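Local coordinates for lactaldehyde dehydrogenase (Escherichia coli, PDB 2IMP), which catalyses the irreversible NAD+-dependent oxidation of L-lactaldehyde, formed in L-fucose and L-rhamnose breakdown, to L-lactate, and also oxidises glycolaldehyde, at residues A[415-419]-A[420-424]; A[465-468]-A[469-472]; A[314-317]-A[318-321]; A[26-29]-A[30-33]; A[43-46]-A[47-50]. All blocks are in the same frame, centred on the assembly; numbering follows the deposited sequence.

Contact 1 of 5, residues A[415-419]-A[420-424]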
loop_
_atom_site.group_PDB
_atom_site.type_symbol
_atom_site.label_atom_id
_atom_site.label_comp_id
_atom_site.label_asym_id
_atom_site.label_seq_id
_atom_site.Cartn_x
_atom_site.Cartn_y
_atom_site.Cartn_z
ATOM N N ILE A 415 1.696 26.426 -12.625
ATOM C CA ILE A 415 1.728 27.742 -12.011
ATOM C C ILE A 415 3.143 28.176 -11.585
ATOM O O ILE A 415 3.968 27.344 -11.198
ATOM C CB ILE A 415 0.787 27.814 -10.784
ATOM C CG1 ILE A 415 0.736 29.250 -10.253
ATOM C CG2 ILE A 415 1.254 26.852 -9.707
ATOM C CD1 ILE A 415 -0.272 29.474 -9.146
ATOM N N TYR A 416 3.405 29.476 -11.687
ATOM C CA TYR A 416 4.698 30.042 -11.321
ATOM C C TYR A 416 4.590 31.128 -10.249
ATOM O O TYR A 416 4.003 32.183 -10.468
ATOM C CB TYR A 416 5.389 30.599 -12.560
ATOM C CG TYR A 416 5.490 29.580 -13.663
ATOM C CD1 TYR A 416 4.387 29.280 -14.459
ATOM C CD2 TYR A 416 6.666 28.857 -13.865
ATOM C CE1 TYR A 416 4.447 28.282 -15.428
ATOM C CE2 TYR A 416 6.736 27.855 -14.832
ATOM C CZ TYR A 416 5.622 27.574 -15.608
ATOM O OH TYR A 416 5.670 26.571 -16.549
ATOM N N THR A 417 5.161 30.841 -9.088
ATOM C CA THR A 417 5.113 31.752 -7.962
ATOM C C THR A 417 6.155 31.389 -6.893
ATOM O O THR A 417 6.769 30.320 -6.958
ATOM C CB THR A 417 3.704 31.721 -7.320
ATOM O OG1 THR A 417 3.653 32.596 -6.188
ATOM C CG2 THR A 417 3.366 30.308 -6.866
ATOM N N GLN A 418 6.342 32.271 -5.919
ATOM C CA GLN A 418 7.310 32.016 -4.865
ATOM C C GLN A 418 6.701 32.054 -3.444
ATOM O O GLN A 418 7.413 31.930 -2.438
ATOM C CB GLN A 418 8.462 33.017 -4.985
ATOM C CG GLN A 418 8.993 33.124 -6.417
ATOM C CD GLN A 418 10.194 34.046 -6.527
ATOM O OE1 GLN A 418 11.243 33.647 -7.062
ATOM N NE2 GLN A 418 10.059 35.276 -6.061
ATOM N N ASN A 419 5.381 32.218 -3.385
ATOM C CA ASN A 419 4.677 32.276 -2.108
ATOM C C ASN A 419 4.082 30.911 -1.643
ATOM O O ASN A 419 3.275 30.292 -2.344
ATOM C CB ASN A 419 3.577 33.338 -2.183
ATOM C CG ASN A 419 2.832 33.510 -0.866
ATOM O OD1 ASN A 419 1.994 32.682 -0.495
ATOM N ND2 ASN A 419 3.139 34.589 -0.150
ATOM N N LEU A 420 4.498 30.458 -0.466
ATOM C CA LEU A 420 4.009 29.189 0.054
ATOM C C LEU A 420 2.475 29.061 -0.005
ATOM O O LEU A 420 1.944 28.062 -0.492
ATOM C CB LEU A 420 4.489 28.977 1.497
ATOM C CG LEU A 420 4.004 27.697 2.189
ATOM C CD1 LEU A 420 4.465 26.480 1.404
ATOM C CD2 LEU A 420 4.534 27.641 3.614
ATOM N N ASN A 421 1.782 30.085 0.481
ATOM C CA ASN A 421 0.326 30.073 0.482
ATOM C C ASN A 421 -0.291 29.985 -0.934
ATOM O O ASN A 421 -1.264 29.256 -1.152
ATOM C CB ASN A 421 -0.202 31.314 1.203
ATOM C CG ASN A 421 -1.356 30.997 2.128
ATOM O OD1 ASN A 421 -2.441 30.614 1.683
ATOM N ND2 ASN A 421 -1.124 31.143 3.430
ATOM N N VAL A 422 0.287 30.729 -1.875
ATOM C CA VAL A 422 -0.190 30.716 -3.251
ATOM C C VAL A 422 -0.091 29.310 -3.877
ATOM O O VAL A 422 -1.034 28.823 -4.506
ATOM C CB VAL A 422 0.609 31.719 -4.131
ATOM C CG1 VAL A 422 0.181 31.599 -5.586
ATOM C CG2 VAL A 422 0.371 33.148 -3.645
ATOM N N ALA A 423 1.065 28.680 -3.677
ATOM C CA ALA A 423 1.303 27.337 -4.181
ATOM C C ALA A 423 0.292 26.318 -3.625
ATOM O O ALA A 423 -0.355 25.596 -4.381
ATOM C CB ALA A 423 2.723 26.902 -3.836
ATOM N N MET A 424 0.165 26.274 -2.301
ATOM C CA MET A 424 -0.778 25.356 -1.683
ATOM C C MET A 424 -2.237 25.641 -2.105
ATOM O O MET A 424 -3.056 24.728 -2.203
ATOM C CB MET A 424 -0.661 25.411 -0.155
ATOM C CG MET A 424 0.726 25.070 0.378
ATOM S SD MET A 424 1.480 23.645 -0.455
ATOM C CE MET A 424 0.438 22.298 0.145
#
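An N-cap starts the helix of a beta-alpha-beta unit here: Asn-419 stands just ahead of helix 420-429, and its side chain accepts a bond from Val-422. With CG anti to the backbone N (chi1 -177°), the amide swings over the first turn, and OD1 lies 2.9 Å from Val-422 N, the donor tilted slightly from the carbonyl plane. The backbone O of Asn-419 takes the next amide, Ala-423 N, at 3.0 Å in a nearly straight bond. Asparagine suits the cap because its short arm offers an acceptor where helix N-H groups lack one. Val-422 also closes the apolar side: its CG2 sits 3.5 Å from Asn-419 CB, and its CG1 is 3.7 Å from Thr-417 CG2 and 4.2 Å from Ile-415 CD1. Thr-417 OG1 is hydrogen-bonded to Asp-263 OD1 and receives a weak bond from Asn-419 N. Leu-420 packs on Leu-420 of a second subunit, placing the cap beside an interface. With Asn-419 replaced by an alanine, Val-422 N would probably lose its capping acceptor, and Val-422 CG2 the amide beside it. The cap thus satisfies Val-422 N, while the methyls of Val-422 cover the side facing Thr-417 and Ile-415.

Contact 2 of 5, residues A[465-468]-A[469-472]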
loop_
_atom_site.group_PDB
_atom_site.type_symbol
_atom_site.label_atom_id
_atom_site.label_comp_id
_atom_site.label_asym_id
_atom_site.label_seq_id
_atom_site.Cartn_x
_atom_site.Cartn_y
_atom_site.Cartn_z
ATOM N N GLY A 465 -0.735 3.059 -13.435
ATOM C CA GLY A 465 -0.864 2.759 -14.852
ATOM C C GLY A 465 -0.752 1.255 -15.018
ATOM O O GLY A 465 -1.466 0.649 -15.815
ATOM N N LEU A 466 0.153 0.641 -14.259
ATOM C CA LEU A 466 0.314 -0.807 -14.328
ATOM C C LEU A 466 -0.953 -1.548 -13.882
ATOM O O LEU A 466 -1.346 -2.551 -14.481
ATOM C CB LEU A 466 1.472 -1.278 -13.448
ATOM C CG LEU A 466 1.672 -2.799 -13.523
ATOM C CD1 LEU A 466 2.629 -3.111 -14.676
ATOM C CD2 LEU A 466 2.218 -3.347 -12.214
ATOM N N HIS A 467 -1.572 -1.035 -12.822
ATOM C CA HIS A 467 -2.781 -1.639 -12.282
ATOM C C HIS A 467 -3.988 -1.596 -13.227
ATOM O O HIS A 467 -4.917 -2.381 -13.073
ATOM C CB HIS A 467 -3.129 -1.006 -10.929
ATOM C CG HIS A 467 -2.201 -1.409 -9.822
ATOM N ND1 HIS A 467 -2.224 -0.832 -8.573
ATOM C CD2 HIS A 467 -1.225 -2.353 -9.780
ATOM C CE1 HIS A 467 -1.310 -1.396 -7.808
ATOM N NE2 HIS A 467 -0.689 -2.325 -8.517
ATOM N N GLU A 468 -3.973 -0.675 -14.190
ATOM C CA GLU A 468 -5.067 -0.622 -15.157
ATOM C C GLU A 468 -5.166 -1.953 -15.943
ATOM O O GLU A 468 -6.219 -2.301 -16.469
ATOM C CB GLU A 468 -4.873 0.527 -16.168
ATOM C CG GLU A 468 -5.062 1.948 -15.636
ATOM C CD GLU A 468 -6.422 2.177 -14.979
ATOM O OE1 GLU A 468 -7.405 1.504 -15.367
ATOM O OE2 GLU A 468 -6.507 3.043 -14.079
ATOM N N TYR A 469 -4.048 -2.676 -16.002
ATOM C CA TYR A 469 -3.993 -3.948 -16.714
ATOM C C TYR A 469 -4.190 -5.185 -15.834
ATOM O O TYR A 469 -3.921 -6.319 -16.239
ATOM C CB TYR A 469 -2.676 -4.057 -17.492
ATOM C CG TYR A 469 -2.682 -3.168 -18.713
ATOM C CD1 TYR A 469 -2.305 -1.828 -18.630
ATOM C CD2 TYR A 469 -3.142 -3.651 -19.943
ATOM C CE1 TYR A 469 -2.389 -0.984 -19.745
ATOM C CE2 TYR A 469 -3.229 -2.818 -21.062
ATOM C CZ TYR A 469 -2.854 -1.485 -20.952
ATOM O OH TYR A 469 -2.973 -0.649 -22.045
ATOM N N LEU A 470 -4.666 -4.936 -14.627
ATOM C CA LEU A 470 -4.925 -5.996 -13.679
ATOM C C LEU A 470 -6.344 -5.941 -13.122
ATOM O O LEU A 470 -6.942 -4.876 -13.035
ATOM C CB LEU A 470 -3.937 -5.906 -12.514
ATOM C CG LEU A 470 -2.473 -6.242 -12.811
ATOM C CD1 LEU A 470 -1.581 -5.724 -11.685
ATOM C CD2 LEU A 470 -2.330 -7.753 -12.987
ATOM N N GLN A 471 -6.880 -7.102 -12.796
ATOM C CA GLN A 471 -8.186 -7.181 -12.183
ATOM C C GLN A 471 -8.121 -8.119 -10.983
ATOM O O GLN A 471 -7.230 -8.965 -10.895
ATOM C CB GLN A 471 -9.259 -7.635 -13.180
ATOM C CG GLN A 471 -9.100 -9.037 -13.733
ATOM C CD GLN A 471 -10.107 -9.313 -14.841
ATOM O OE1 GLN A 471 -11.149 -8.653 -14.929
ATOM N NE2 GLN A 471 -9.807 -10.294 -15.686
ATOM N N THR A 472 -9.060 -7.968 -10.071
ATOM C CA THR A 472 -9.024 -8.763 -8.869
ATOM C C THR A 472 -9.871 -10.027 -8.838
ATOM O O THR A 472 -10.934 -10.114 -9.452
ATOM C CB THR A 472 -9.433 -7.907 -7.659
ATOM O OG1 THR A 472 -10.767 -7.419 -7.858
ATOM C CG2 THR A 472 -8.497 -6.719 -7.509
#
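Tyr-469 and Leu-470 fold back on the last residues of helix 462-467 through two backbone bonds. Tyr-469 N reaches Leu-466 O at 3.1 Å, and Leu-470 N reaches His-467 O at 3.0 Å, the latter closing a type I beta turn from His-467 to Leu-470. In both bonds the donor stands above the carbonyl plane, as the tight curl of the chain imposes. The close side of the contact is that of Tyr-469: its CB is 3.6 Å from Leu-466 O, and the edge of its ring, at CD1, meets Gly-465 O in plane at 3.8 Å. Its CG lies beside the backbone N (chi1 -74°), which sends the ring back along the helix. The other side is looser. It offers little more than His-467 CD2 and Leu-470 CD1, 3.9 Å apart, the side chains crossing at a slant, and His-467 and Glu-468 are both partly exposed, polar residues fitting for such a position. Tyr-469, by contrast, is buried: its ring packs on Pro-165 and Ala-166 of helix 155-168, on Thr-146 of strand 134-149 and on Met-224 of strand 222-227. Leu-466 and Leu-470 both touch Tyr-122, and the turn delivers the chain into strand 470-478, which runs antiparallel to strand 134-149.

Contact 3 of 5, residues A[314-317]-A[318-321]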
loop_
_atom_site.group_PDB
_atom_site.type_symbol
_atom_site.label_atom_id
_atom_site.label_comp_id
_atom_site.label_asym_id
_atom_site.label_seq_id
_atom_site.Cartn_x
_atom_site.Cartn_y
_atom_site.Cartn_z
ATOM N N PHE A 314 11.083 27.414 -37.948
ATOM C CA PHE A 314 10.377 26.231 -38.408
ATOM C C PHE A 314 10.866 25.742 -39.779
ATOM O O PHE A 314 11.405 26.524 -40.564
ATOM C CB PHE A 314 8.866 26.492 -38.439
ATOM C CG PHE A 314 8.444 27.562 -39.407
ATOM C CD1 PHE A 314 8.389 27.305 -40.774
ATOM C CD2 PHE A 314 8.092 28.829 -38.950
ATOM C CE1 PHE A 314 7.978 28.291 -41.671
ATOM C CE2 PHE A 314 7.681 29.821 -39.837
ATOM C CZ PHE A 314 7.626 29.554 -41.199
ATOM N N GLY A 315 10.694 24.453 -40.046
ATOM C CA GLY A 315 11.127 23.902 -41.317
ATOM C C GLY A 315 11.232 22.388 -41.316
ATOM O O GLY A 315 10.784 21.719 -40.381
ATOM N N ASN A 316 11.819 21.848 -42.380
ATOM C CA ASN A 316 11.999 20.409 -42.528
ATOM C C ASN A 316 12.988 19.804 -41.490
ATOM O O ASN A 316 14.192 20.054 -41.553
ATOM C CB ASN A 316 12.499 20.109 -43.943
ATOM C CG ASN A 316 12.487 18.634 -44.263
ATOM O OD1 ASN A 316 12.779 17.800 -43.408
ATOM N ND2 ASN A 316 12.167 18.301 -45.507
ATOM N N PRO A 317 12.474 18.999 -40.543
ATOM C CA PRO A 317 13.277 18.358 -39.494
ATOM C C PRO A 317 14.472 17.545 -40.042
ATOM O O PRO A 317 15.548 17.526 -39.450
ATOM C CB PRO A 317 12.269 17.454 -38.785
ATOM C CG PRO A 317 10.971 18.127 -39.021
ATOM C CD PRO A 317 11.073 18.559 -40.459
ATOM N N ALA A 318 14.255 16.869 -41.163
ATOM C CA ALA A 318 15.294 16.051 -41.776
ATOM C C ALA A 318 16.491 16.842 -42.351
ATOM O O ALA A 318 17.612 16.336 -42.394
ATOM C CB ALA A 318 14.681 15.177 -42.871
ATOM N N GLU A 319 16.242 18.077 -42.773
ATOM C CA GLU A 319 17.292 18.899 -43.361
ATOM C C GLU A 319 17.852 19.995 -42.444
ATOM O O GLU A 319 18.866 20.620 -42.752
ATOM C CB GLU A 319 16.787 19.527 -44.657
ATOM C CG GLU A 319 16.190 18.514 -45.611
ATOM C CD GLU A 319 16.194 18.988 -47.044
ATOM O OE1 GLU A 319 15.641 20.076 -47.319
ATOM O OE2 GLU A 319 16.754 18.266 -47.897
ATOM N N ARG A 320 17.176 20.213 -41.325
ATOM C CA ARG A 320 17.597 21.215 -40.363
ATOM C C ARG A 320 17.631 20.698 -38.918
ATOM O O ARG A 320 16.599 20.341 -38.355
ATOM C CB ARG A 320 16.675 22.437 -40.441
ATOM C CG ARG A 320 16.742 23.172 -41.765
ATOM C CD ARG A 320 17.355 24.546 -41.594
ATOM N NE ARG A 320 16.416 25.471 -40.974
ATOM C CZ ARG A 320 16.724 26.698 -40.572
ATOM N NH1 ARG A 320 17.955 27.162 -40.717
ATOM N NH2 ARG A 320 15.793 27.464 -40.027
ATOM N N ASN A 321 18.826 20.639 -38.345
ATOM C CA ASN A 321 18.976 20.202 -36.970
ATOM C C ASN A 321 19.172 21.400 -36.029
ATOM O O ASN A 321 19.621 21.254 -34.892
ATOM C CB ASN A 321 20.169 19.255 -36.839
ATOM C CG ASN A 321 21.491 19.963 -37.034
ATOM O OD1 ASN A 321 21.732 20.572 -38.075
ATOM N ND2 ASN A 321 22.356 19.891 -36.031
#
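Asn-316 turns the chain back on itself, its backbone O accepting from both Glu-319 N and Arg-320 N. The bond to Arg-320 N, 3.0 Å long, points nearly along the C=O axis, whereas Glu-319 N, at 3.1 Å, approaches from above the carbonyl plane; one oxygen therefore grips two successive amides. The side chain adds a third bond. Its CG stands opposite the backbone N across the CA-CB bond (chi1 -170°), which carries the amide forward over Pro-317, and OD1 accepts from Ala-318 N at 2.8 Å. That donor is tilted only 15° from the amide carbonyl's plane. Ala-318 CB lies 3.3 Å from the same OD1, and a small methyl suits so close a neighbour. Glu-319 crosses the asparagine at a slant: its CG is 3.9 Å from Asn-316 CG, the carboxylate plane turned 36° from the amide plane. Arg-320 contributes its CB, 3.6 Å from Asn-316 O. Pro-317 has a backbone already bent for a turn and no N-H to satisfy, and its ring packs on Pro-327. Were Asn-316 an alanine, Ala-318 N would probably lose its side-chain acceptor and Glu-319 CG the surface on which it rests. Gly-315 just before has backbone angles at which a side chain would collide with the carbonyl oxygen of Phe-314, so glycine fits. A side-chain oxygen bonded to the amide two residues on defines an Asx turn; with proline in between, it forms here an Asx-Pro turn in the surface loop between helices 298-310 and 331-346.

Contact 4 of 5, residues A[26-29]-A[30-33]; sequences VVNP and ATEA
Asn-28 meets Thr-31 and Ala-30 with successive atoms of its side chain. CB lies 3.5 Å from Thr-31 OG1, and CG, next along, is 3.8 Å from the same hydroxyl oxygen. With CG anti to the backbone N (chi1 -175°), the amide reaches ahead over Pro-29, where OD1 accepts from Ala-30 N at 2.8 Å and touches Ala-30 CB. The donor is tilted 18° from the carbonyl plane. ND2, the other branch of the tip, comes only within loose range of Thr-31 OG1. Asparagine thus supplies the acceptor of an Asx turn, and Pro-29, having no N-H, fits the bend beneath it.

Backbone bonds close the same loop. Asn-28 O accepts from Glu-32 N and, weakly, from Thr-31 N, while Asn-28 N gives to Ala-33 O at 2.9 Å. Thr-31 OG1 also accepts weakly from Ala-33 N, and Glu-32 turns the corner with a positive phi of 66°. Glu-32 OE1 accepts a hydrogen bond from Gly-362 N, and the Glu-32 side chain touches Tyr-363. Ala-30 and Thr-31 abut Asn-316 of another loop. The turn connects strand 23-27 to its antiparallel neighbour 34-39, against whose Ile-35 both Val-26 and Asn-28 pack, at an outermost strand of the four-stranded sheet.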
loop_
_atom_site.group_PDB
_atom_site.type_symbol
_atom_site.label_atom_id
_atom_site.label_comp_id
_atom_site.label_asym_id
_atom_site.label_seq_id
_atom_site.Cartn_x
_atom_site.Cartn_y
_atom_site.Cartn_z
ATOM N N VAL A 26 1.297 6.887 -46.785
ATOM C CA VAL A 26 1.887 7.576 -45.653
ATOM C C VAL A 26 2.793 8.706 -46.183
ATOM O O VAL A 26 3.763 8.456 -46.898
ATOM C CB VAL A 26 2.701 6.619 -44.762
ATOM C CG1 VAL A 26 3.329 7.391 -43.613
ATOM C CG2 VAL A 26 1.789 5.522 -44.219
ATOM N N VAL A 27 2.440 9.937 -45.843
ATOM C CA VAL A 27 3.156 11.099 -46.329
ATOM C C VAL A 27 4.088 11.816 -45.338
ATOM O O VAL A 27 3.862 11.799 -44.130
ATOM C CB VAL A 27 2.140 12.144 -46.850
ATOM C CG1 VAL A 27 2.847 13.409 -47.235
ATOM C CG2 VAL A 27 1.373 11.580 -48.035
ATOM N N ASN A 28 5.138 12.429 -45.877
ATOM C CA ASN A 28 6.057 13.222 -45.076
ATOM C C ASN A 28 5.458 14.633 -44.904
ATOM O O ASN A 28 5.382 15.396 -45.859
ATOM C CB ASN A 28 7.414 13.330 -45.770
ATOM C CG ASN A 28 8.445 14.050 -44.922
ATOM O OD1 ASN A 28 8.136 15.033 -44.245
ATOM N ND2 ASN A 28 9.683 13.572 -44.965
ATOM N N PRO A 29 5.027 14.982 -43.686
ATOM C CA PRO A 29 4.427 16.292 -43.422
ATOM C C PRO A 29 5.265 17.533 -43.838
ATOM O O PRO A 29 4.729 18.633 -43.982
ATOM C CB PRO A 29 4.156 16.239 -41.925
ATOM C CG PRO A 29 5.315 15.434 -41.428
ATOM C CD PRO A 29 5.360 14.298 -42.424
ATOM N N ALA A 30 6.564 17.348 -44.021
ATOM C CA ALA A 30 7.421 18.457 -44.419
ATOM C C ALA A 30 7.475 18.687 -45.949
ATOM O O ALA A 30 7.579 19.822 -46.411
ATOM C CB ALA A 30 8.835 18.237 -43.880
ATOM N N THR A 31 7.378 17.597 -46.707
ATOM C CA THR A 31 7.453 17.650 -48.162
ATOM C C THR A 31 6.213 17.115 -48.916
ATOM O O THR A 31 6.120 17.247 -50.138
ATOM C CB THR A 31 8.655 16.839 -48.662
ATOM O OG1 THR A 31 8.417 15.446 -48.416
ATOM C CG2 THR A 31 9.922 17.256 -47.935
ATOM N N GLU A 32 5.284 16.517 -48.180
ATOM C CA GLU A 32 4.089 15.943 -48.779
ATOM C C GLU A 32 4.359 14.742 -49.709
ATOM O O GLU A 32 3.472 14.293 -50.432
ATOM C CB GLU A 32 3.306 17.014 -49.534
ATOM C CG GLU A 32 2.496 17.914 -48.627
ATOM C CD GLU A 32 1.818 19.029 -49.383
ATOM O OE1 GLU A 32 2.506 20.008 -49.745
ATOM O OE2 GLU A 32 0.600 18.922 -49.628
ATOM N N ALA A 33 5.585 14.235 -49.680
ATOM C CA ALA A 33 5.936 13.083 -50.495
ATOM C C ALA A 33 5.563 11.740 -49.825
ATOM O O ALA A 33 5.634 11.613 -48.600
ATOM C CB ALA A 33 7.425 13.103 -50.808
#

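Contact 5 of 5, residues A[43-46]-A[47-50]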
loop_
_atom_site.group_PDB
_atom_site.type_symbol
_atom_site.label_atom_id
_atom_site.label_comp_id
_atom_site.label_asym_id
_atom_site.label_seq_id
_atom_site.Cartn_x
_atom_site.Cartn_y
_atom_site.Cartn_z
ATOM N N ALA A 43 -12.062 -5.054 -40.316
ATOM C CA ALA A 43 -12.388 -5.792 -39.104
ATOM C C ALA A 43 -11.819 -7.234 -39.067
ATOM O O ALA A 43 -11.217 -7.648 -38.074
ATOM C CB ALA A 43 -13.903 -5.820 -38.910
ATOM N N GLU A 44 -12.003 -7.981 -40.152
ATOM C CA GLU A 44 -11.497 -9.347 -40.208
ATOM C C GLU A 44 -9.996 -9.465 -39.851
ATOM O O GLU A 44 -9.588 -10.417 -39.192
ATOM C CB GLU A 44 -11.765 -9.951 -41.589
ATOM C CG GLU A 44 -11.253 -9.108 -42.747
ATOM C CD GLU A 44 -11.968 -9.413 -44.051
ATOM O OE1 GLU A 44 -11.975 -10.592 -44.469
ATOM O OE2 GLU A 44 -12.524 -8.468 -44.659
ATOM N N ASP A 45 -9.196 -8.497 -40.289
ATOM C CA ASP A 45 -7.773 -8.506 -39.963
ATOM C C ASP A 45 -7.558 -8.335 -38.450
ATOM O O ASP A 45 -6.704 -8.989 -37.845
ATOM C CB ASP A 45 -7.051 -7.387 -40.716
ATOM C CG ASP A 45 -7.218 -7.504 -42.215
ATOM O OD1 ASP A 45 -6.803 -8.540 -42.772
ATOM O OD2 ASP A 45 -7.767 -6.567 -42.829
ATOM N N ALA A 46 -8.353 -7.448 -37.858
ATOM C CA ALA A 46 -8.296 -7.235 -36.422
ATOM C C ALA A 46 -8.705 -8.519 -35.675
ATOM O O ALA A 46 -8.076 -8.907 -34.689
ATOM C CB ALA A 46 -9.218 -6.074 -36.022
ATOM N N ARG A 47 -9.758 -9.171 -36.178
ATOM C CA ARG A 47 -10.232 -10.409 -35.576
ATOM C C ARG A 47 -9.168 -11.512 -35.580
ATOM O O ARG A 47 -9.020 -12.240 -34.600
ATOM C CB ARG A 47 -11.488 -10.918 -36.286
ATOM C CG ARG A 47 -12.655 -9.965 -36.232
ATOM C CD ARG A 47 -13.974 -10.674 -36.510
ATOM N NE ARG A 47 -15.090 -9.734 -36.462
ATOM C CZ ARG A 47 -15.572 -9.088 -37.520
ATOM N NH1 ARG A 47 -15.042 -9.291 -38.719
ATOM N NH2 ARG A 47 -16.571 -8.228 -37.374
ATOM N N LYS A 48 -8.437 -11.630 -36.688
ATOM C CA LYS A 48 -7.372 -12.622 -36.765
ATOM C C LYS A 48 -6.305 -12.367 -35.684
ATOM O O LYS A 48 -5.824 -13.297 -35.030
ATOM C CB LYS A 48 -6.709 -12.595 -38.146
ATOM C CG LYS A 48 -7.602 -13.076 -39.277
ATOM C CD LYS A 48 -6.924 -12.901 -40.635
ATOM C CE LYS A 48 -7.893 -13.215 -41.771
ATOM N NZ LYS A 48 -7.328 -12.893 -43.114
ATOM N N ALA A 49 -5.959 -11.095 -35.511
ATOM C CA ALA A 49 -4.986 -10.704 -34.501
ATOM C C ALA A 49 -5.521 -10.969 -33.085
ATOM O O ALA A 49 -4.822 -11.507 -32.227
ATOM C CB ALA A 49 -4.626 -9.224 -34.660
ATOM N N ILE A 50 -6.775 -10.586 -32.865
ATOM C CA ILE A 50 -7.411 -10.806 -31.579
ATOM C C ILE A 50 -7.526 -12.305 -31.246
ATOM O O ILE A 50 -7.255 -12.721 -30.117
ATOM C CB ILE A 50 -8.808 -10.145 -31.534
ATOM C CG1 ILE A 50 -8.641 -8.622 -31.534
ATOM C CG2 ILE A 50 -9.572 -10.600 -30.294
ATOM C CD1 ILE A 50 -9.942 -7.851 -31.600
#
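Ala-43 to Ala-46 and Arg-47 to Ile-50 form the first two turns of helix 43-62, joined by four consecutive backbone bonds from each amide to the carbonyl four residues earlier. These range from 2.8 Å, for Arg-47 N to Ala-43 O and for Ile-50 N to Ala-46 O, up to 3.2 Å for Ala-49 N to Asp-45 O. Among the side chains, Arg-47 makes the fullest contact. Its extended arm runs back past Ala-43, CG lying 3.3 Å from Ala-43 O, and one face of the guanidinium covers Ala-43 CB, which is 3.7 Å from NH1. A methyl is small enough to lie under that flat group. The charge is held by Glu-215 of helix 209-218, which forms a salt bridge with NE. Lys-48 lies beside the backbone with its CG 3.3 Å from Glu-44 O, and its NZ stays 4.4 Å from Asp-45 OD1, too far for a salt bridge though probably close enough for a mild attraction. Asp-45 OD2 instead accepts from Gln-42 N ahead of the helix; a negative group at this end would probably be stabilised by the helix dipole. The long charged residues Glu-44, Arg-47 and Lys-48 are exposed, whereas small or apolar Ala-46, Ala-49 and Ile-50 are buried. Ala-46 and Ile-50 pack on Leu-216 of helix 209-218, and Ala-49 and Ile-50 on Val-174, so that one side of the helix lies against strand 172-176 of the mixed six-stranded sheet.

Contacts 3 and 4 are the one pair that touch: two Asx-Pro turns from distant parts of the chain meet where Asn-316 CG lies 3.7 Å from Ala-30 CB and Asn-316 ND2 3.5 Å from Thr-31 CG2. Contacts 4 and 5, whose nearest atoms are about 15 Å apart, both lie near the cofactor, with the side chains of Pro-29 and Ala-46 about 11 and 10 Å from the bound dinucleotide. Contact 2, about 13 Å from contact 5 by nearest atoms, lies toward the product site: Gly-465 is about 12 Å from bound lactate, Tyr-469 about 7 Å from Arg-161, side chain to side chain. Contact 1 is remote from these sites, its centre about 52 Å from that of contact 5.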